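Local coordinates for protein glycerol-3-phosphate dehydrogenase [NAD(P)+] (Coxiella burnetii, PDB 3K96) that probably catalyses the NAD(P)H-dependent reduction of dihydroxyacetone phosphate to sn-glycerol 3-phosphate, the key precursor for phospholipid synthesis, at residues S62-E67 / N74-P79; Y201-M206 / Q258-G263; L317-A322 / L327-H332. One frame throughout, in Å; residues are numbered along the deposited sequence. Where two conformers were deposited one is given.

Contact 1. Residues S62-E67 / N74-P79; sequences SDHVDE and NNRYLP
In the Rossmann-type nucleotide-binding domain, helix 62-71 follows strand 55-58, and the loop after it folds back so that Arg-76 lies against Asp-63, His-64 and Glu-67. Asp-63, Glu-67 and Arg-76 form a salt-bridge network. The guanidinium takes Glu-67 side-on with two nitrogens. Arg-76 NE donates to Glu-67 OE1 at 2.9 Å, a bent bond of 134°. Arg-76 NH2 donates to Glu-67 OE2 at 2.7 Å. The same NH2 of Arg-76 also reaches Asp-63 OD2 at 2.7 Å, which it meets from above the carboxylate plane. Both carboxylates therefore share one nitrogen at the guanidinium edge, while Arg-76 NH1 pairs with Glu-61. His-64 CB sits over one face of the guanidinium. The imidazole has its CG anti to the backbone N (chi1 -174°), which carries it from the helix toward the loop. There His-64 NE2 gives a nearly straight bond to Asn-74 OD1 (2.8 Å, 169°), in the plane of its own ring but above the carbonyl plane. Asn-74 OD1 accepts a second hydrogen bond, from the backbone N of Tyr-77, through the opposite face. This is an Asx motif that ties the loop to itself. His-64 ND1 is held by Ser-59, so both ring nitrogens are fixed. Tyr-77, near the predicted NADPH-binding residue Ser-39, turns its edge to one face of the imidazole in an offset edge-to-face pair. Two waters bridge the segments. One accepts a hydrogen bond from Arg-76 N and donates one to Glu-67 OE1, 2.9 Å from the water oxygen.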
ATOM      1  N   SER A  62       7.440  36.066   8.165  1.00 54.89           N
ATOM      2  CA  SER A  62       7.604  37.365   7.406  1.00 53.24           C
ATOM      3  C   SER A  62       8.860  37.578   6.514  1.00 51.26           C
ATOM      4  O   SER A  62       8.782  38.218   5.427  1.00 50.39           O
ATOM      5  CB  SER A  62       7.439  38.543   8.370  1.00 54.13           C
ATOM      6  OG  SER A  62       6.151  38.486   8.974  1.00 56.43           O
ATOM      7  N   ASP A  63       9.996  37.084   6.993  0.60 49.20           N
ATOM      8  CA  ASP A  63      11.228  37.143   6.239  0.60 47.69           C
ATOM      9  C   ASP A  63      11.081  36.266   4.985  0.60 46.20           C
ATOM     10  O   ASP A  63      11.758  36.472   3.984  0.60 45.62           O
ATOM     11  CB  ASP A  63      12.382  36.657   7.118  0.60 47.45           C
ATOM     12  CG  ASP A  63      12.032  35.385   7.904  0.60 48.33           C
ATOM     13  OD1 ASP A  63      10.825  35.104   8.103  0.60 42.62           O
ATOM     14  OD2 ASP A  63      12.971  34.674   8.338  0.60 50.35           O
ATOM     15  N   HIS A  64      10.168  35.303   5.057  1.00 44.99           N
ATOM     16  CA  HIS A  64       9.898  34.368   3.957  1.00 43.67           C
ATOM     17  C   HIS A  64       9.216  35.064   2.773  1.00 42.19           C
ATOM     18  O   HIS A  64       9.613  34.863   1.632  1.00 40.31           O
ATOM     19  CB  HIS A  64       9.078  33.182   4.501  1.00 43.09           C
ATOM     20  CG  HIS A  64       8.849  32.083   3.512  1.00 41.32           C
ATOM     21  ND1 HIS A  64       7.711  31.304   3.521  1.00 38.78           N
ATOM     22  CD2 HIS A  64       9.586  31.659   2.462  1.00 38.80           C
ATOM     23  CE1 HIS A  64       7.772  30.432   2.532  1.00 39.02           C
ATOM     24  NE2 HIS A  64       8.900  30.625   1.876  1.00 40.48           N
ATOM     25  N   VAL A  65       8.220  35.911   3.047  1.00 41.42           N
ATOM     26  CA  VAL A  65       7.540  36.641   1.971  1.00 40.74           C
ATOM     27  C   VAL A  65       8.512  37.583   1.242  1.00 41.28           C
ATOM     28  O   VAL A  65       8.455  37.717   0.014  1.00 41.20           O
ATOM     29  CB  VAL A  65       6.317  37.419   2.479  1.00 40.74           C
ATOM     30  CG1 VAL A  65       5.726  38.276   1.350  1.00 36.64           C
ATOM     31  CG2 VAL A  65       5.279  36.434   3.049  1.00 40.85           C
ATOM     32  N   ASP A  66       9.405  38.217   1.991  1.00 41.84           N
ATOM     33  CA  ASP A  66      10.436  39.085   1.390  1.00 42.86           C
ATOM     34  C   ASP A  66      11.290  38.287   0.387  1.00 42.72           C
ATOM     35  O   ASP A  66      11.555  38.741  -0.741  1.00 42.06           O
ATOM     36  CB  ASP A  66      11.314  39.689   2.491  1.00 43.01           C
ATOM     37  CG  ASP A  66      10.579  40.727   3.307  1.00 45.51           C
ATOM     38  OD1 ASP A  66       9.725  41.437   2.717  1.00 49.11           O
ATOM     39  OD2 ASP A  66      10.856  40.858   4.520  1.00 49.54           O
ATOM     40  N   GLU A  67      11.690  37.085   0.802  1.00 42.32           N
ATOM     41  CA  GLU A  67      12.465  36.191  -0.047  1.00 42.51           C
ATOM     42  C   GLU A  67      11.719  35.873  -1.337  1.00 42.23           C
ATOM     43  O   GLU A  67      12.284  35.986  -2.416  1.00 42.63           O
ATOM     44  CB  GLU A  67      12.782  34.896   0.699  1.00 42.94           C
ATOM     45  CG  GLU A  67      13.712  35.093   1.874  1.00 46.19           C
ATOM     46  CD  GLU A  67      13.833  33.852   2.740  1.00 49.96           C
ATOM     47  OE1 GLU A  67      13.422  32.754   2.291  1.00 52.86           O
ATOM     48  OE2 GLU A  67      14.336  33.981   3.877  1.00 47.82           O
ATOM     49  N   ASN A  74      10.045  29.977  -4.295  1.00 38.02           N
ATOM     50  CA  ASN A  74      10.017  29.665  -2.883  1.00 37.13           C
ATOM     51  C   ASN A  74      11.222  28.824  -2.608  1.00 37.55           C
ATOM     52  O   ASN A  74      11.137  27.601  -2.639  1.00 36.09           O
ATOM     53  CB  ASN A  74       8.756  28.904  -2.507  1.00 37.83           C
ATOM     54  CG  ASN A  74       8.623  28.700  -1.017  1.00 36.74           C
ATOM     55  OD1 ASN A  74       9.577  28.900  -0.244  1.00 35.39           O
ATOM     56  ND2 ASN A  74       7.428  28.311  -0.594  1.00 34.54           N
ATOM     57  N   ASN A  75      12.350  29.480  -2.353  1.00 37.07           N
ATOM     58  CA  ASN A  75      13.576  28.759  -2.086  1.00 37.47           C
ATOM     59  C   ASN A  75      13.582  27.978  -0.793  1.00 37.30           C
ATOM     60  O   ASN A  75      14.176  26.918  -0.735  1.00 37.03           O
ATOM     61  CB  ASN A  75      14.799  29.679  -2.178  1.00 37.66           C
ATOM     62  CG  ASN A  75      15.304  29.817  -3.600  1.00 39.68           C
ATOM     63  OD1 ASN A  75      15.218  28.876  -4.388  1.00 43.45           O
ATOM     64  ND2 ASN A  75      15.844  30.980  -3.935  1.00 42.26           N
ATOM     65  N   ARG A  76      12.914  28.459   0.239  1.00 37.74           N
ATOM     66  CA  ARG A  76      12.910  27.696   1.474  1.00 38.63           C
ATOM     67  C   ARG A  76      12.244  26.360   1.371  1.00 37.94           C
ATOM     68  O   ARG A  76      12.703  25.425   1.998  1.00 38.07           O
ATOM     69  CB  ARG A  76      12.160  28.402   2.591  1.00 39.16           C
ATOM     70  CG  ARG A  76      12.818  29.599   3.119  1.00 43.56           C
ATOM     71  CD  ARG A  76      12.111  30.093   4.354  1.00 45.00           C
ATOM     72  NE  ARG A  76      12.696  31.362   4.739  1.00 49.22           N
ATOM     73  CZ  ARG A  76      12.349  32.050   5.816  1.00 53.30           C
ATOM     74  NH1 ARG A  76      11.407  31.597   6.641  1.00 53.43           N
ATOM     75  NH2 ARG A  76      12.956  33.196   6.066  1.00 56.84           N
ATOM     76  N   TYR A  77      11.149  26.269   0.613  1.00 37.19           N
ATOM     77  CA  TYR A  77      10.360  25.035   0.598  1.00 36.69           C
ATOM     78  C   TYR A  77      10.097  24.375  -0.748  1.00 35.30           C
ATOM     79  O   TYR A  77       9.700  23.231  -0.775  1.00 35.89           O
ATOM     80  CB  TYR A  77       9.020  25.263   1.349  1.00 37.53           C
ATOM     81  CG  TYR A  77       9.205  25.686   2.794  1.00 38.13           C
ATOM     82  CD1 TYR A  77       9.697  24.799   3.732  1.00 44.13           C
ATOM     83  CD2 TYR A  77       8.886  26.966   3.219  1.00 41.59           C
ATOM     84  CE1 TYR A  77       9.893  25.182   5.049  1.00 46.56           C
ATOM     85  CE2 TYR A  77       9.066  27.357   4.539  1.00 41.80           C
ATOM     86  CZ  TYR A  77       9.573  26.460   5.446  1.00 48.28           C
ATOM     87  OH  TYR A  77       9.766  26.822   6.766  1.00 53.21           O
ATOM     88  N   LEU A  78      10.301  25.069  -1.855  1.00 34.51           N
ATOM     89  CA  LEU A  78      10.090  24.458  -3.163  1.00 34.81           C
ATOM     90  C   LEU A  78      11.015  25.133  -4.179  1.00 35.91           C
ATOM     91  O   LEU A  78      10.551  25.780  -5.130  1.00 36.01           O
ATOM     92  CB  LEU A  78       8.616  24.579  -3.598  1.00 35.27           C
ATOM     93  CG  LEU A  78       8.103  23.637  -4.700  1.00 35.92           C
ATOM     94  CD1 LEU A  78       8.124  22.201  -4.188  1.00 33.91           C
ATOM     95  CD2 LEU A  78       6.679  23.998  -5.160  1.00 34.38           C
ATOM     96  N   PRO A  79      12.338  24.996  -3.969  1.00 36.09           N
ATOM     97  CA  PRO A  79      13.292  25.609  -4.878  1.00 35.91           C
ATOM     98  C   PRO A  79      13.223  24.975  -6.250  1.00 35.89           C
ATOM     99  O   PRO A  79      12.770  23.829  -6.378  1.00 35.32           O
ATOM    100  CB  PRO A  79      14.654  25.318  -4.217  1.00 36.73           C
ATOM    101  CG  PRO A  79      14.429  24.081  -3.402  1.00 36.48           C
ATOM    102  CD  PRO A  79      13.002  24.234  -2.893  1.00 36.47           C
TER
HETATM  103  O   HOH W   1      11.270  32.574   9.431  1.00 55.71           O
HETATM  104  O   HOH W   2      12.214  31.335   0.079  1.00 42.97           O

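Contact 2. Residues Y201-M206 / Q258-G263; sequences YKNDDM and QETLTG
Asp-205 OD2 is gripped by two donors. Thr-260 OG1 donates to Asp-205 OD2 across the contact at 2.6 Å, and the backbone N of Lys-257 donates to it as well. The hydroxyl comes in on the anti lone pair of OD2, away from the other carboxylate oxygen. That other oxygen, OD1, caps the start of helix 206-228 by accepting from Gly-208 N, with Asp-205 as the N-cap residue. One carboxylate thus links the first turn of a long helix to the short helix 258-261. Its two oxygens are held separately, which should fix its rotation. The helix N-terminus and the donors round it would probably favour the charged form. On Thr-260 the hydroxyl, beside the backbone N (chi1 -60°), is the branch turned to the carboxylate. Thr-260 CG2 lies 3.8 Å from Asp-205 OD2, beside the bond. Asn-203 adds a looser approach, with Asn-203 ND2 lying 3.6 Å from Thr-260 OG1. The asparagine crosses the threonine at about a right angle. Asn-203 OD1 accepts from Asp-205 N at 2.6 Å, nearly along the C=O axis. This is an Asx turn, and it shapes the chain between strand and helix. Asn-203 also touches strand 174-180, and both Asn-203 and Thr-260 rest on Val-209 of helix 206-228. The contact therefore joins the edge strand 198-203 of the sheet to the helical C-terminal part, at the start of helix 206-228.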
ATOM      1  N   TYR A 201     -10.769  14.055  -7.668  1.00 35.06           N
ATOM      2  CA  TYR A 201     -11.986  13.281  -7.706  1.00 34.92           C
ATOM      3  C   TYR A 201     -12.909  13.584  -6.521  1.00 34.60           C
ATOM      4  O   TYR A 201     -12.478  13.606  -5.383  1.00 32.77           O
ATOM      5  CB  TYR A 201     -11.633  11.799  -7.767  1.00 35.47           C
ATOM      6  CG  TYR A 201     -10.801  11.464  -8.996  1.00 36.08           C
ATOM      7  CD1 TYR A 201     -11.399  11.330 -10.251  1.00 37.96           C
ATOM      8  CD2 TYR A 201      -9.429  11.293  -8.911  1.00 35.47           C
ATOM      9  CE1 TYR A 201     -10.651  11.031 -11.377  1.00 41.05           C
ATOM     10  CE2 TYR A 201      -8.666  10.982 -10.039  1.00 35.43           C
ATOM     11  CZ  TYR A 201      -9.280  10.864 -11.273  1.00 39.71           C
ATOM     12  OH  TYR A 201      -8.540  10.558 -12.404  1.00 40.70           O
ATOM     13  N   LYS A 202     -14.174  13.852  -6.845  1.00 34.44           N
ATOM     14  CA  LYS A 202     -15.208  14.143  -5.881  1.00 35.49           C
ATOM     15  C   LYS A 202     -15.345  12.973  -4.915  1.00 36.06           C
ATOM     16  O   LYS A 202     -15.281  11.815  -5.309  1.00 35.26           O
ATOM     17  CB  LYS A 202     -16.524  14.382  -6.616  1.00 35.60           C
ATOM     18  CG  LYS A 202     -17.695  14.815  -5.749  1.00 42.42           C
ATOM     19  CD  LYS A 202     -18.943  15.119  -6.610  1.00 47.00           C
ATOM     20  CE  LYS A 202     -20.072  15.800  -5.814  1.00 50.09           C
ATOM     21  NZ  LYS A 202     -20.803  14.919  -4.862  1.00 53.25           N
ATOM     22  N   ASN A 203     -15.506  13.304  -3.649  1.00 36.91           N
ATOM     23  CA  ASN A 203     -15.682  12.334  -2.597  1.00 38.32           C
ATOM     24  C   ASN A 203     -16.735  12.936  -1.655  1.00 40.18           C
ATOM     25  O   ASN A 203     -16.742  14.126  -1.379  1.00 40.28           O
ATOM     26  CB  ASN A 203     -14.328  12.023  -1.939  1.00 38.98           C
ATOM     27  CG  ASN A 203     -14.445  11.164  -0.707  1.00 38.03           C
ATOM     28  OD1 ASN A 203     -15.252  11.434   0.164  1.00 42.07           O
ATOM     29  ND2 ASN A 203     -13.588  10.163  -0.596  1.00 41.38           N
ATOM     30  N   ASP A 204     -17.642  12.089  -1.204  1.00 42.40           N
ATOM     31  CA  ASP A 204     -18.763  12.489  -0.381  1.00 44.29           C
ATOM     32  C   ASP A 204     -18.522  12.362   1.133  1.00 43.11           C
ATOM     33  O   ASP A 204     -19.446  12.537   1.915  1.00 44.83           O
ATOM     34  CB  ASP A 204     -19.923  11.524  -0.702  1.00 45.79           C
ATOM     35  CG  ASP A 204     -19.637  10.059  -0.219  1.00 51.28           C
ATOM     36  OD1 ASP A 204     -18.518   9.532  -0.445  1.00 54.69           O
ATOM     37  OD2 ASP A 204     -20.542   9.425   0.382  1.00 57.77           O
ATOM     38  N   ASP A 205     -17.297  12.092   1.554  1.00 39.95           N
ATOM     39  CA  ASP A 205     -17.047  11.789   2.949  1.00 37.83           C
ATOM     40  C   ASP A 205     -15.973  12.647   3.576  1.00 36.99           C
ATOM     41  O   ASP A 205     -14.863  12.183   3.842  1.00 36.13           O
ATOM     42  CB  ASP A 205     -16.649  10.306   2.999  1.00 36.85           C
ATOM     43  CG  ASP A 205     -16.293   9.826   4.387  1.00 36.19           C
ATOM     44  OD1 ASP A 205     -16.756  10.413   5.394  1.00 32.81           O
ATOM     45  OD2 ASP A 205     -15.545   8.828   4.457  1.00 33.87           O
ATOM     46  N   MET A 206     -16.305  13.902   3.844  1.00 35.60           N
ATOM     47  CA  MET A 206     -15.330  14.812   4.422  1.00 34.84           C
ATOM     48  C   MET A 206     -14.736  14.260   5.733  1.00 32.61           C
ATOM     49  O   MET A 206     -13.530  14.287   5.949  1.00 30.84           O
ATOM     50  CB  MET A 206     -15.974  16.174   4.630  1.00 34.23           C
ATOM     51  CG  MET A 206     -15.100  17.216   5.241  1.00 38.75           C
ATOM     52  SD  MET A 206     -15.853  18.892   5.147  1.00 44.72           S
ATOM     53  CE  MET A 206     -15.958  19.142   3.427  1.00 38.69           C
ATOM     54  N   GLN A 258     -16.015   3.314   4.413  1.00 44.27           N
ATOM     55  CA  GLN A 258     -14.919   2.384   4.065  1.00 45.45           C
ATOM     56  C   GLN A 258     -14.386   2.689   2.649  1.00 44.89           C
ATOM     57  O   GLN A 258     -13.204   2.495   2.359  1.00 45.75           O
ATOM     58  CB  GLN A 258     -15.356   0.905   4.185  1.00 47.86           C
ATOM     59  CG  GLN A 258     -16.426   0.442   3.158  1.00 52.65           C
ATOM     60  CD  GLN A 258     -16.891  -1.035   3.325  1.00 58.63           C
ATOM     61  OE1 GLN A 258     -16.109  -1.921   3.692  1.00 63.42           O
ATOM     62  NE2 GLN A 258     -18.171  -1.288   3.019  1.00 60.65           N
ATOM     63  N   GLU A 259     -15.271   3.151   1.774  0.70 44.35           N
ATOM     64  CA  GLU A 259     -14.881   3.516   0.426  0.70 44.31           C
ATOM     65  C   GLU A 259     -13.770   4.576   0.474  0.70 42.45           C
ATOM     66  O   GLU A 259     -12.934   4.664  -0.434  0.70 42.71           O
ATOM     67  CB  GLU A 259     -16.085   4.056  -0.373  0.70 45.07           C
ATOM     68  CG  GLU A 259     -17.160   3.010  -0.762  0.70 48.35           C
ATOM     69  CD  GLU A 259     -18.016   2.524   0.403  0.70 51.68           C
ATOM     70  OE1 GLU A 259     -18.216   3.291   1.369  0.70 49.11           O
ATOM     71  OE2 GLU A 259     -18.513   1.373   0.334  0.70 55.09           O
ATOM     72  N   THR A 260     -13.770   5.391   1.524  1.00 40.21           N
ATOM     73  CA  THR A 260     -12.754   6.414   1.676  1.00 37.21           C
ATOM     74  C   THR A 260     -11.469   5.744   2.115  1.00 34.29           C
ATOM     75  O   THR A 260     -10.375   6.066   1.657  1.00 33.78           O
ATOM     76  CB  THR A 260     -13.165   7.471   2.693  1.00 36.43           C
ATOM     77  OG1 THR A 260     -14.365   8.093   2.242  1.00 37.10           O
ATOM     78  CG2 THR A 260     -12.083   8.521   2.839  1.00 33.94           C
ATOM     79  N   LEU A 261     -11.612   4.774   2.988  1.00 33.50           N
ATOM     80  CA  LEU A 261     -10.461   4.042   3.521  1.00 33.29           C
ATOM     81  C   LEU A 261      -9.616   3.340   2.449  1.00 31.99           C
ATOM     82  O   LEU A 261      -8.388   3.345   2.510  1.00 32.73           O
ATOM     83  CB  LEU A 261     -10.964   3.030   4.525  1.00 33.76           C
ATOM     84  CG  LEU A 261      -9.943   2.297   5.356  1.00 36.24           C
ATOM     85  CD1 LEU A 261      -9.203   3.282   6.305  1.00 33.79           C
ATOM     86  CD2 LEU A 261     -10.706   1.216   6.127  1.00 38.31           C
ATOM     87  N   THR A 262     -10.271   2.756   1.462  1.00 30.62           N
ATOM     88  CA  THR A 262      -9.582   2.051   0.398  1.00 30.62           C
ATOM     89  C   THR A 262      -9.302   2.970  -0.791  1.00 30.10           C
ATOM     90  O   THR A 262      -8.792   2.523  -1.824  1.00 29.80           O
ATOM     91  CB  THR A 262     -10.415   0.859  -0.085  1.00 30.50           C
ATOM     92  OG1 THR A 262     -11.701   1.327  -0.510  1.00 30.49           O
ATOM     93  CG2 THR A 262     -10.607  -0.159   1.045  1.00 32.74           C
ATOM     94  N   GLY A 263      -9.623   4.259  -0.643  1.00 30.42           N
ATOM     95  CA  GLY A 263      -9.405   5.238  -1.729  1.00 28.63           C
ATOM     96  C   GLY A 263      -8.108   6.020  -1.602  1.00 28.26           C
ATOM     97  O   GLY A 263      -7.229   5.677  -0.810  1.00 25.62           O
TER

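Contact 3. Residues L317-A322 / L327-H332; sequences LAQKHA and LTFQVH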
ATOM      1  N   LEU A 317      -7.683  11.665  21.345  1.00 34.75           N
ATOM      2  CA  LEU A 317      -9.020  11.446  20.812  1.00 34.61           C
ATOM      3  C   LEU A 317      -9.427   9.981  20.976  1.00 35.47           C
ATOM      4  O   LEU A 317     -10.550   9.688  21.371  1.00 34.56           O
ATOM      5  CB  LEU A 317      -9.098  11.846  19.339  1.00 33.99           C
ATOM      6  CG  LEU A 317     -10.476  11.748  18.715  1.00 34.01           C
ATOM      7  CD1 LEU A 317     -11.364  12.868  19.269  1.00 36.93           C
ATOM      8  CD2 LEU A 317     -10.397  11.831  17.204  1.00 34.67           C
ATOM      9  N   ALA A 318      -8.519   9.068  20.671  1.00 36.13           N
ATOM     10  CA  ALA A 318      -8.801   7.637  20.806  1.00 37.40           C
ATOM     11  C   ALA A 318      -9.165   7.307  22.245  1.00 39.33           C
ATOM     12  O   ALA A 318     -10.106   6.557  22.514  1.00 39.14           O
ATOM     13  CB  ALA A 318      -7.611   6.810  20.355  1.00 36.53           C
ATOM     14  N   GLN A 319      -8.430   7.868  23.188  1.00 42.07           N
ATOM     15  CA  GLN A 319      -8.746   7.600  24.570  1.00 44.15           C
ATOM     16  C   GLN A 319     -10.045   8.241  25.027  1.00 45.39           C
ATOM     17  O   GLN A 319     -10.756   7.648  25.818  1.00 45.31           O
ATOM     18  CB  GLN A 319      -7.610   7.992  25.478  1.00 44.96           C
ATOM     19  CG  GLN A 319      -6.478   7.007  25.392  1.00 49.36           C
ATOM     20  CD  GLN A 319      -5.594   7.072  26.605  1.00 55.91           C
ATOM     21  OE1 GLN A 319      -5.377   8.147  27.184  1.00 61.24           O
ATOM     22  NE2 GLN A 319      -5.082   5.921  27.014  1.00 56.15           N
ATOM     23  N   LYS A 320     -10.374   9.430  24.520  1.00 45.71           N
ATOM     24  CA  LYS A 320     -11.617  10.070  24.924  1.00 46.45           C
ATOM     25  C   LYS A 320     -12.808   9.206  24.548  1.00 46.03           C
ATOM     26  O   LYS A 320     -13.748   9.064  25.318  1.00 46.98           O
ATOM     27  CB  LYS A 320     -11.787  11.430  24.269  1.00 47.18           C
ATOM     28  CG  LYS A 320     -13.029  12.177  24.772  1.00 50.00           C
ATOM     29  CD  LYS A 320     -13.336  13.425  23.933  1.00 54.78           C
ATOM     30  CE  LYS A 320     -12.200  14.435  23.960  1.00 57.31           C
ATOM     31  NZ  LYS A 320     -12.472  15.597  23.063  1.00 60.37           N
ATOM     32  N   HIS A 321     -12.749   8.606  23.370  1.00 45.35           N
ATOM     33  CA  HIS A 321     -13.842   7.800  22.864  1.00 44.34           C
ATOM     34  C   HIS A 321     -13.614   6.284  22.967  1.00 43.70           C
ATOM     35  O   HIS A 321     -14.310   5.502  22.322  1.00 42.88           O
ATOM     36  CB  HIS A 321     -14.085   8.197  21.413  1.00 44.39           C
ATOM     37  CG  HIS A 321     -14.429   9.645  21.236  1.00 44.81           C
ATOM     38  ND1 HIS A 321     -15.711  10.128  21.389  1.00 43.47           N
ATOM     39  CD2 HIS A 321     -13.663  10.712  20.913  1.00 44.18           C
ATOM     40  CE1 HIS A 321     -15.719  11.431  21.168  1.00 47.00           C
ATOM     41  NE2 HIS A 321     -14.491  11.812  20.873  1.00 46.74           N
ATOM     42  N   ALA A 322     -12.655   5.867  23.785  1.00 43.25           N
ATOM     43  CA  ALA A 322     -12.346   4.428  23.939  1.00 42.96           C
ATOM     44  C   ALA A 322     -12.180   3.705  22.584  1.00 42.58           C
ATOM     45  O   ALA A 322     -12.825   2.695  22.310  1.00 42.96           O
ATOM     46  CB  ALA A 322     -13.422   3.733  24.798  1.00 42.87           C
ATOM     47  N   LEU A 327      -1.205   0.647  16.901  1.00 30.58           N
ATOM     48  CA  LEU A 327       0.001   1.276  16.370  1.00 31.60           C
ATOM     49  C   LEU A 327       0.181   2.683  16.930  1.00 31.73           C
ATOM     50  O   LEU A 327       1.280   3.046  17.358  1.00 30.46           O
ATOM     51  CB  LEU A 327       0.081   1.292  14.838  1.00 31.23           C
ATOM     52  CG  LEU A 327       0.530  -0.033  14.199  1.00 35.05           C
ATOM     53  CD1 LEU A 327      -0.472  -1.150  14.456  1.00 34.35           C
ATOM     54  CD2 LEU A 327       0.793   0.132  12.700  1.00 34.95           C
ATOM     55  N   THR A 328      -0.897   3.457  16.943  1.00 30.85           N
ATOM     56  CA  THR A 328      -0.849   4.837  17.440  1.00 31.36           C
ATOM     57  C   THR A 328      -0.439   4.866  18.903  1.00 31.92           C
ATOM     58  O   THR A 328       0.344   5.701  19.309  1.00 31.29           O
ATOM     59  CB  THR A 328      -2.217   5.509  17.295  1.00 30.19           C
ATOM     60  OG1 THR A 328      -2.579   5.517  15.905  1.00 30.18           O
ATOM     61  CG2 THR A 328      -2.188   6.915  17.872  1.00 29.11           C
ATOM     62  N   PHE A 329      -0.962   3.928  19.685  1.00 32.26           N
ATOM     63  CA  PHE A 329      -0.619   3.875  21.092  1.00 33.08           C
ATOM     64  C   PHE A 329       0.836   3.504  21.319  1.00 30.55           C
ATOM     65  O   PHE A 329       1.469   4.065  22.209  1.00 29.76           O
ATOM     66  CB  PHE A 329      -1.559   2.948  21.853  1.00 34.93           C
ATOM     67  CG  PHE A 329      -2.878   3.572  22.155  1.00 42.21           C
ATOM     68  CD1 PHE A 329      -3.386   3.564  23.447  1.00 49.36           C
ATOM     69  CD2 PHE A 329      -3.594   4.245  21.157  1.00 46.77           C
ATOM     70  CE1 PHE A 329      -4.616   4.175  23.729  1.00 51.47           C
ATOM     71  CE2 PHE A 329      -4.801   4.844  21.430  1.00 48.49           C
ATOM     72  CZ  PHE A 329      -5.319   4.811  22.721  1.00 51.33           C
ATOM     73  N   GLN A 330       1.367   2.568  20.533  0.50 29.50           N
ATOM     74  CA  GLN A 330       2.778   2.187  20.672  0.50 28.53           C
ATOM     75  C   GLN A 330       3.673   3.354  20.295  0.50 28.05           C
ATOM     76  O   GLN A 330       4.650   3.633  20.981  0.50 28.14           O
ATOM     77  CB  GLN A 330       3.127   0.977  19.815  0.50 28.33           C
ATOM     78  CG  GLN A 330       2.621  -0.342  20.342  0.50 26.46           C
ATOM     79  CD  GLN A 330       3.369  -0.817  21.578  0.50 27.38           C
ATOM     80  OE1 GLN A 330       3.500  -0.093  22.563  0.50 25.08           O
ATOM     81  NE2 GLN A 330       3.855  -2.055  21.527  0.50 23.10           N
ATOM     82  N   VAL A 331       3.346   4.047  19.213  1.00 27.40           N
ATOM     83  CA  VAL A 331       4.165   5.209  18.819  1.00 26.31           C
ATOM     84  C   VAL A 331       4.172   6.222  19.975  1.00 26.76           C
ATOM     85  O   VAL A 331       5.228   6.744  20.358  1.00 26.54           O
ATOM     86  CB  VAL A 331       3.717   5.858  17.498  1.00 26.17           C
ATOM     87  CG1 VAL A 331       4.495   7.161  17.240  1.00 22.64           C
ATOM     88  CG2 VAL A 331       3.916   4.886  16.346  1.00 24.41           C
ATOM     89  N   HIS A 332       3.005   6.464  20.565  1.00 26.55           N
ATOM     90  CA  HIS A 332       2.916   7.386  21.694  1.00 27.40           C
ATOM     91  C   HIS A 332       3.829   6.934  22.850  1.00 27.53           C
ATOM     92  O   HIS A 332       4.479   7.767  23.486  1.00 26.58           O
ATOM     93  CB  HIS A 332       1.457   7.507  22.184  1.00 28.70           C
ATOM     94  CG  HIS A 332       1.221   8.677  23.087  1.00 31.03           C
ATOM     95  ND1 HIS A 332       1.303   8.591  24.462  1.00 33.64           N
ATOM     96  CD2 HIS A 332       0.938   9.975  22.804  1.00 33.79           C
ATOM     97  CE1 HIS A 332       1.057   9.782  24.985  1.00 37.64           C
ATOM     98  NE2 HIS A 332       0.851  10.644  24.001  1.00 34.93           N
TER
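Phe-329 reaches across from helix 326-336 and meets Ala-318 and Gln-319 of helix 307-320, near the C-terminal end of that helix. The tight part is the apolar touch with Ala-318. The methyl Ala-318 CB lies 3.6 Å from Phe-329 CE2, at the ring's edge and in its plane. Ala-318 CB is also 3.9 Å from Phe-329 CZ, so the methyl meets the far end of the phenyl. Ala-318 is buried and touches Met-325 in the loop between the helices. With CG of Phe-329 anti to its carbonyl carbon (chi1 -79°), the ring extends to the other helix and its far end does the touching. The backbones stay well apart, with Ala-318 CA and Phe-329 CA separated by 9.0 Å, and the phenyl spans much of that gap. The looser side belongs to Gln-319, which is exposed and lies on the solvent side of the contact, whereas Ala-318 faces inward. Gln-319 CG comes obliquely to within 3.6 Å of Phe-329 CZ, and the chain is extended beyond CG. The amide then runs past the ring, with Gln-319 NE2 3.7 Å from Phe-329 CE1. The amide and ring planes stand 67° apart, so the two groups do not lie flat on each other. Across the two segments the contact is by van der Waals touch alone. Phe-329 also meets the ring of His-315, on the same helix as Ala-318. On another side of helix 326-336, Thr-328 and Val-331 pack against helix 206-228. Helix 307-320 ends in a Schellman motif. Ala-322, with positive phi, is its C-prime residue, and Ile-323 N bonds back to Ala-318 O. The contact thus pairs two consecutive helices joined by a short loop, within the all-helical C-terminal part.

Overall arrangement
Contact 1 belongs to the nucleotide-binding part, while contact 3 lies in the helical C-terminal part, on the opposite side of the chain's centre. Contact 2 sits where the strands give way to helices. Contacts 1 and 3 each tie a helix to chain that follows closely, but contact 2 joins residues more than 50 positions apart. Their chemistry differs accordingly. Contact 1 is partly buried and carries charges, ring contacts and waters. Contact 2 is buried and small, and depends on one capping carboxylate. Contact 3 is mainly apolar and partly buried. Contacts 2 and 3 both border helix 206-228, with centres about 23 Å apart.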